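Local structure of glycerophosphodiester phosphodiesterase (Cytophaga hutchinsonii ATCC 33406, 3CH0) at residues Trp242-Lys247 against Asp259-Asp264. The protein belongs to the glycerophosphodiester phosphodiesterase family, whose members are built on a TIM-barrel fold of parallel strands ringed by helices. Numbering follows the deposited sequence.
Sequences WTVNTK and DGIITD. With EDO (1,2-ethanediol), chain E; EDO (1,2-ethanediol), chain H.
Asn245 grips Asp264 through both ends of its amide. ND2 gives a nearly straight bond (171°) to the anti lone pair of Asp264 OD2 at 2.8 Å, with that oxygen close to the amide plane. Asn245 OD1 accepts a bond from the backbone N of Asp264 at 2.9 Å. The pair fixes the amide's rotation, and the amide and carboxylate planes are turned 49° apart. Asp264 is shared further: OD2 forms a salt bridge with Arg18 and OD1 is hydrogen-bonded to His14 ND1. One residue back, Thr263 OG1 donates to Val244 O at 2.7 Å and is also hydrogen-bonded to Tyr265 N. Val244 N in turn reaches Ile262 O at 2.9 Å, in the carbonyl plane. A cis peptide joins Trp242 to Thr243, whose N donates to a 1,2-ethanediol; O2 of a second ethanediol accepts a bond from Asn245 N. Apolar contacts accompany these bonds: Trp242 CB touches Ile262 CB (3.8 Å). Val244 CB meets Ile261 CG2, the side chains of Val244 and Ile261 crossing nearly at right angles. The contact joins the loop after strand 238-239 to barrel strand 260-263, which pairs with strand 10-13; the intervening helix 247-256 packs on Val244 and Ile261 through Leu253.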
ATOM      1  N   TRP A 242       7.278   7.589   2.504  1.00  9.99           N
ATOM      2  CA  TRP A 242       5.847   7.676   2.804  1.00  9.56           C
ATOM      3  C   TRP A 242       5.638   8.324   4.161  1.00  9.21           C
ATOM      4  O   TRP A 242       6.581   8.353   4.927  1.00  9.72           O
ATOM      5  CB  TRP A 242       5.240   6.252   2.851  1.00 11.46           C
ATOM      6  CG  TRP A 242       6.003   5.301   3.762  1.00 11.23           C
ATOM      7  CD1 TRP A 242       7.030   4.464   3.398  1.00  9.71           C
ATOM      8  CD2 TRP A 242       5.841   5.115   5.175  1.00  8.20           C
ATOM      9  NE1 TRP A 242       7.470   3.759   4.467  1.00  9.92           N
ATOM     10  CE2 TRP A 242       6.772   4.148   5.582  1.00  9.25           C
ATOM     11  CE3 TRP A 242       4.986   5.665   6.151  1.00  9.41           C
ATOM     12  CZ2 TRP A 242       6.871   3.744   6.923  1.00 10.65           C
ATOM     13  CZ3 TRP A 242       5.096   5.248   7.474  1.00 12.64           C
ATOM     14  CH2 TRP A 242       6.013   4.275   7.844  1.00 12.29           C
ATOM     15  N   THR A 243       4.431   8.801   4.477  1.00  9.72           N
ATOM     16  CA  THR A 243       3.376   9.168   3.579  1.00  9.65           C
ATOM     17  C   THR A 243       3.408  10.688   3.613  1.00 10.32           C
ATOM     18  O   THR A 243       3.214  11.308   4.669  1.00 11.10           O
ATOM     19  CB  THR A 243       2.031   8.598   4.053  1.00 10.60           C
ATOM     20  OG1 THR A 243       2.092   7.158   3.981  1.00 10.96           O
ATOM     21  CG2 THR A 243       0.872   9.063   3.180  1.00 10.91           C
ATOM     22  N   VAL A 244       3.657  11.293   2.458  1.00  8.57           N
ATOM     23  CA  VAL A 244       4.032  12.703   2.344  1.00  9.67           C
ATOM     24  C   VAL A 244       2.900  13.523   1.754  1.00 10.83           C
ATOM     25  O   VAL A 244       2.526  13.328   0.618  1.00 10.64           O
ATOM     26  CB  VAL A 244       5.313  12.870   1.561  1.00 10.50           C
ATOM     27  CG1 VAL A 244       5.845  14.295   1.743  1.00 10.47           C
ATOM     28  CG2 VAL A 244       6.406  11.822   1.961  1.00 10.30           C
ATOM     29  N   ASN A 245       2.327  14.432   2.580  1.00 11.12           N
ATOM     30  CA  ASN A 245       1.006  14.991   2.314  1.00 10.24           C
ATOM     31  C   ASN A 245       0.988  16.521   2.154  1.00 11.53           C
ATOM     32  O   ASN A 245      -0.077  17.129   2.199  1.00 13.41           O
ATOM     33  CB  ASN A 245       0.019  14.560   3.417  1.00 10.40           C
ATOM     34  CG  ASN A 245      -0.361  13.073   3.293  1.00  9.02           C
ATOM     35  OD1 ASN A 245      -0.109  12.505   2.221  1.00 11.81           O
ATOM     36  ND2 ASN A 245      -1.037  12.518   4.302  1.00 11.69           N
ATOM     37  N   THR A 246       2.153  17.147   1.993  1.00 12.08           N
ATOM     38  CA  THR A 246       2.234  18.578   1.734  1.00 12.65           C
ATOM     39  C   THR A 246       3.160  18.822   0.565  1.00 12.80           C
ATOM     40  O   THR A 246       4.113  18.072   0.364  1.00 12.27           O
ATOM     41  CB  THR A 246       2.654  19.461   2.953  1.00 13.62           C
ATOM     42  OG1 THR A 246       4.019  19.181   3.288  1.00 13.95           O
ATOM     43  CG2 THR A 246       1.728  19.216   4.112  1.00 13.03           C
ATOM     44  N   LYS A 247       2.882  19.872  -0.215  1.00 13.32           N
ATOM     45  CA  LYS A 247       3.673  20.223  -1.331  1.00 15.54           C
ATOM     46  C   LYS A 247       5.106  20.523  -0.920  1.00 13.70           C
ATOM     47  O   LYS A 247       6.041  20.111  -1.570  1.00 12.90           O
ATOM     48  CB  LYS A 247       3.030  21.456  -1.988  1.00 15.59           C
ATOM     49  CG  LYS A 247       3.837  22.041  -3.102  1.00 18.52           C
ATOM     50  CD  LYS A 247       3.123  23.274  -3.726  1.00 19.36           C
ATOM     51  CE  LYS A 247       3.861  23.770  -4.976  1.00 32.38           C
ATOM     52  NZ  LYS A 247       3.263  25.101  -5.398  1.00 32.76           N
ATOM     53  N   ASP A 259      13.254   9.078  -5.491  1.00 11.59           N
ATOM     54  CA  ASP A 259      12.773   8.531  -6.757  1.00 12.51           C
ATOM     55  C   ASP A 259      11.272   8.450  -6.932  1.00 11.93           C
ATOM     56  O   ASP A 259      10.771   8.111  -8.008  1.00 11.94           O
ATOM     57  CB  ASP A 259      13.368   7.129  -6.949  1.00 11.11           C
ATOM     58  CG  ASP A 259      14.896   7.159  -6.890  1.00 11.54           C
ATOM     59  OD1 ASP A 259      15.466   7.558  -7.926  1.00 16.59           O
ATOM     60  OD2 ASP A 259      15.477   6.871  -5.832  1.00 14.81           O
ATOM     61  N   GLY A 260      10.556   8.806  -5.876  1.00 11.28           N
ATOM     62  CA  GLY A 260       9.110   8.739  -5.861  1.00 11.27           C
ATOM     63  C   GLY A 260       8.591   9.229  -4.533  1.00  9.61           C
ATOM     64  O   GLY A 260       9.339   9.443  -3.600  1.00 11.61           O
ATOM     65  N   ILE A 261       7.267   9.271  -4.479  1.00 10.24           N
ATOM     66  CA  ILE A 261       6.535   9.707  -3.276  1.00  8.64           C
ATOM     67  C   ILE A 261       5.274   8.906  -3.153  1.00 10.96           C
ATOM     68  O   ILE A 261       4.564   8.719  -4.126  1.00 11.85           O
ATOM     69  CB  ILE A 261       6.141  11.193  -3.348  1.00 12.15           C
ATOM     70  CG1 ILE A 261       7.409  12.045  -3.230  1.00 13.45           C
ATOM     71  CG2 ILE A 261       5.058  11.618  -2.273  1.00 12.88           C
ATOM     72  CD1 ILE A 261       7.971  12.214  -1.828  1.00 12.18           C
ATOM     73  N   ILE A 262       5.026   8.436  -1.925  1.00  8.71           N
ATOM     74  CA  ILE A 262       3.757   7.853  -1.538  1.00  7.25           C
ATOM     75  C   ILE A 262       2.989   8.954  -0.782  1.00  8.08           C
ATOM     76  O   ILE A 262       3.427   9.385   0.264  1.00 10.66           O
ATOM     77  CB  ILE A 262       3.973   6.540  -0.737  1.00  8.78           C
ATOM     78  CG1 ILE A 262       4.681   5.476  -1.579  1.00 10.67           C
ATOM     79  CG2 ILE A 262       2.612   6.071  -0.040  1.00  8.87           C
ATOM     80  CD1 ILE A 262       5.416   4.479  -0.731  1.00  9.95           C
ATOM     81  N   THR A 263       1.798   9.264  -1.288  1.00  9.27           N
ATOM     82  CA  THR A 263       0.999  10.335  -0.723  1.00  7.83           C
ATOM     83  C   THR A 263      -0.496  10.078  -0.696  1.00  8.51           C
ATOM     84  O   THR A 263      -1.045   9.495  -1.625  1.00  8.96           O
ATOM     85  CB  THR A 263       1.229  11.652  -1.537  1.00 11.18           C
ATOM     86  OG1 THR A 263       0.456  12.740  -0.975  1.00 10.08           O
ATOM     87  CG2 THR A 263       0.863  11.544  -3.033  1.00  9.98           C
ATOM     88  N   ASP A 264      -1.141  10.547   0.374  1.00  9.49           N
ATOM     89  CA  ASP A 264      -2.607  10.497   0.464  1.00  7.72           C
ATOM     90  C   ASP A 264      -3.288  11.479  -0.496  1.00  7.69           C
ATOM     91  O   ASP A 264      -4.486  11.372  -0.700  1.00  9.62           O
ATOM     92  CB  ASP A 264      -3.060  10.805   1.897  1.00  9.94           C
ATOM     93  CG  ASP A 264      -2.742   9.682   2.829  1.00 11.11           C
ATOM     94  OD1 ASP A 264      -3.024   8.506   2.462  1.00 11.50           O
ATOM     95  OD2 ASP A 264      -2.218   9.959   3.931  1.00 11.94           O
TER
HETATM   96  C1  EDO E 275       5.161   9.778   7.685  1.00 30.99           C
HETATM   97  O1  EDO E 275       3.912   9.146   7.491  1.00 23.64           O
HETATM   98  C2  EDO E 275       5.226  10.466   9.051  1.00 24.91           C
HETATM   99  O2  EDO E 275       5.655   9.559  10.065  1.00 28.94           O
HETATM  100  C1  EDO H 278       4.219  13.576   6.970  1.00 17.37           C
HETATM  101  O1  EDO H 278       5.097  14.605   7.483  1.00 14.57           O
HETATM  102  C2  EDO H 278       2.906  14.163   6.441  1.00 13.94           C
HETATM  103  O2  EDO H 278       3.013  14.986   5.294  1.00 12.77           O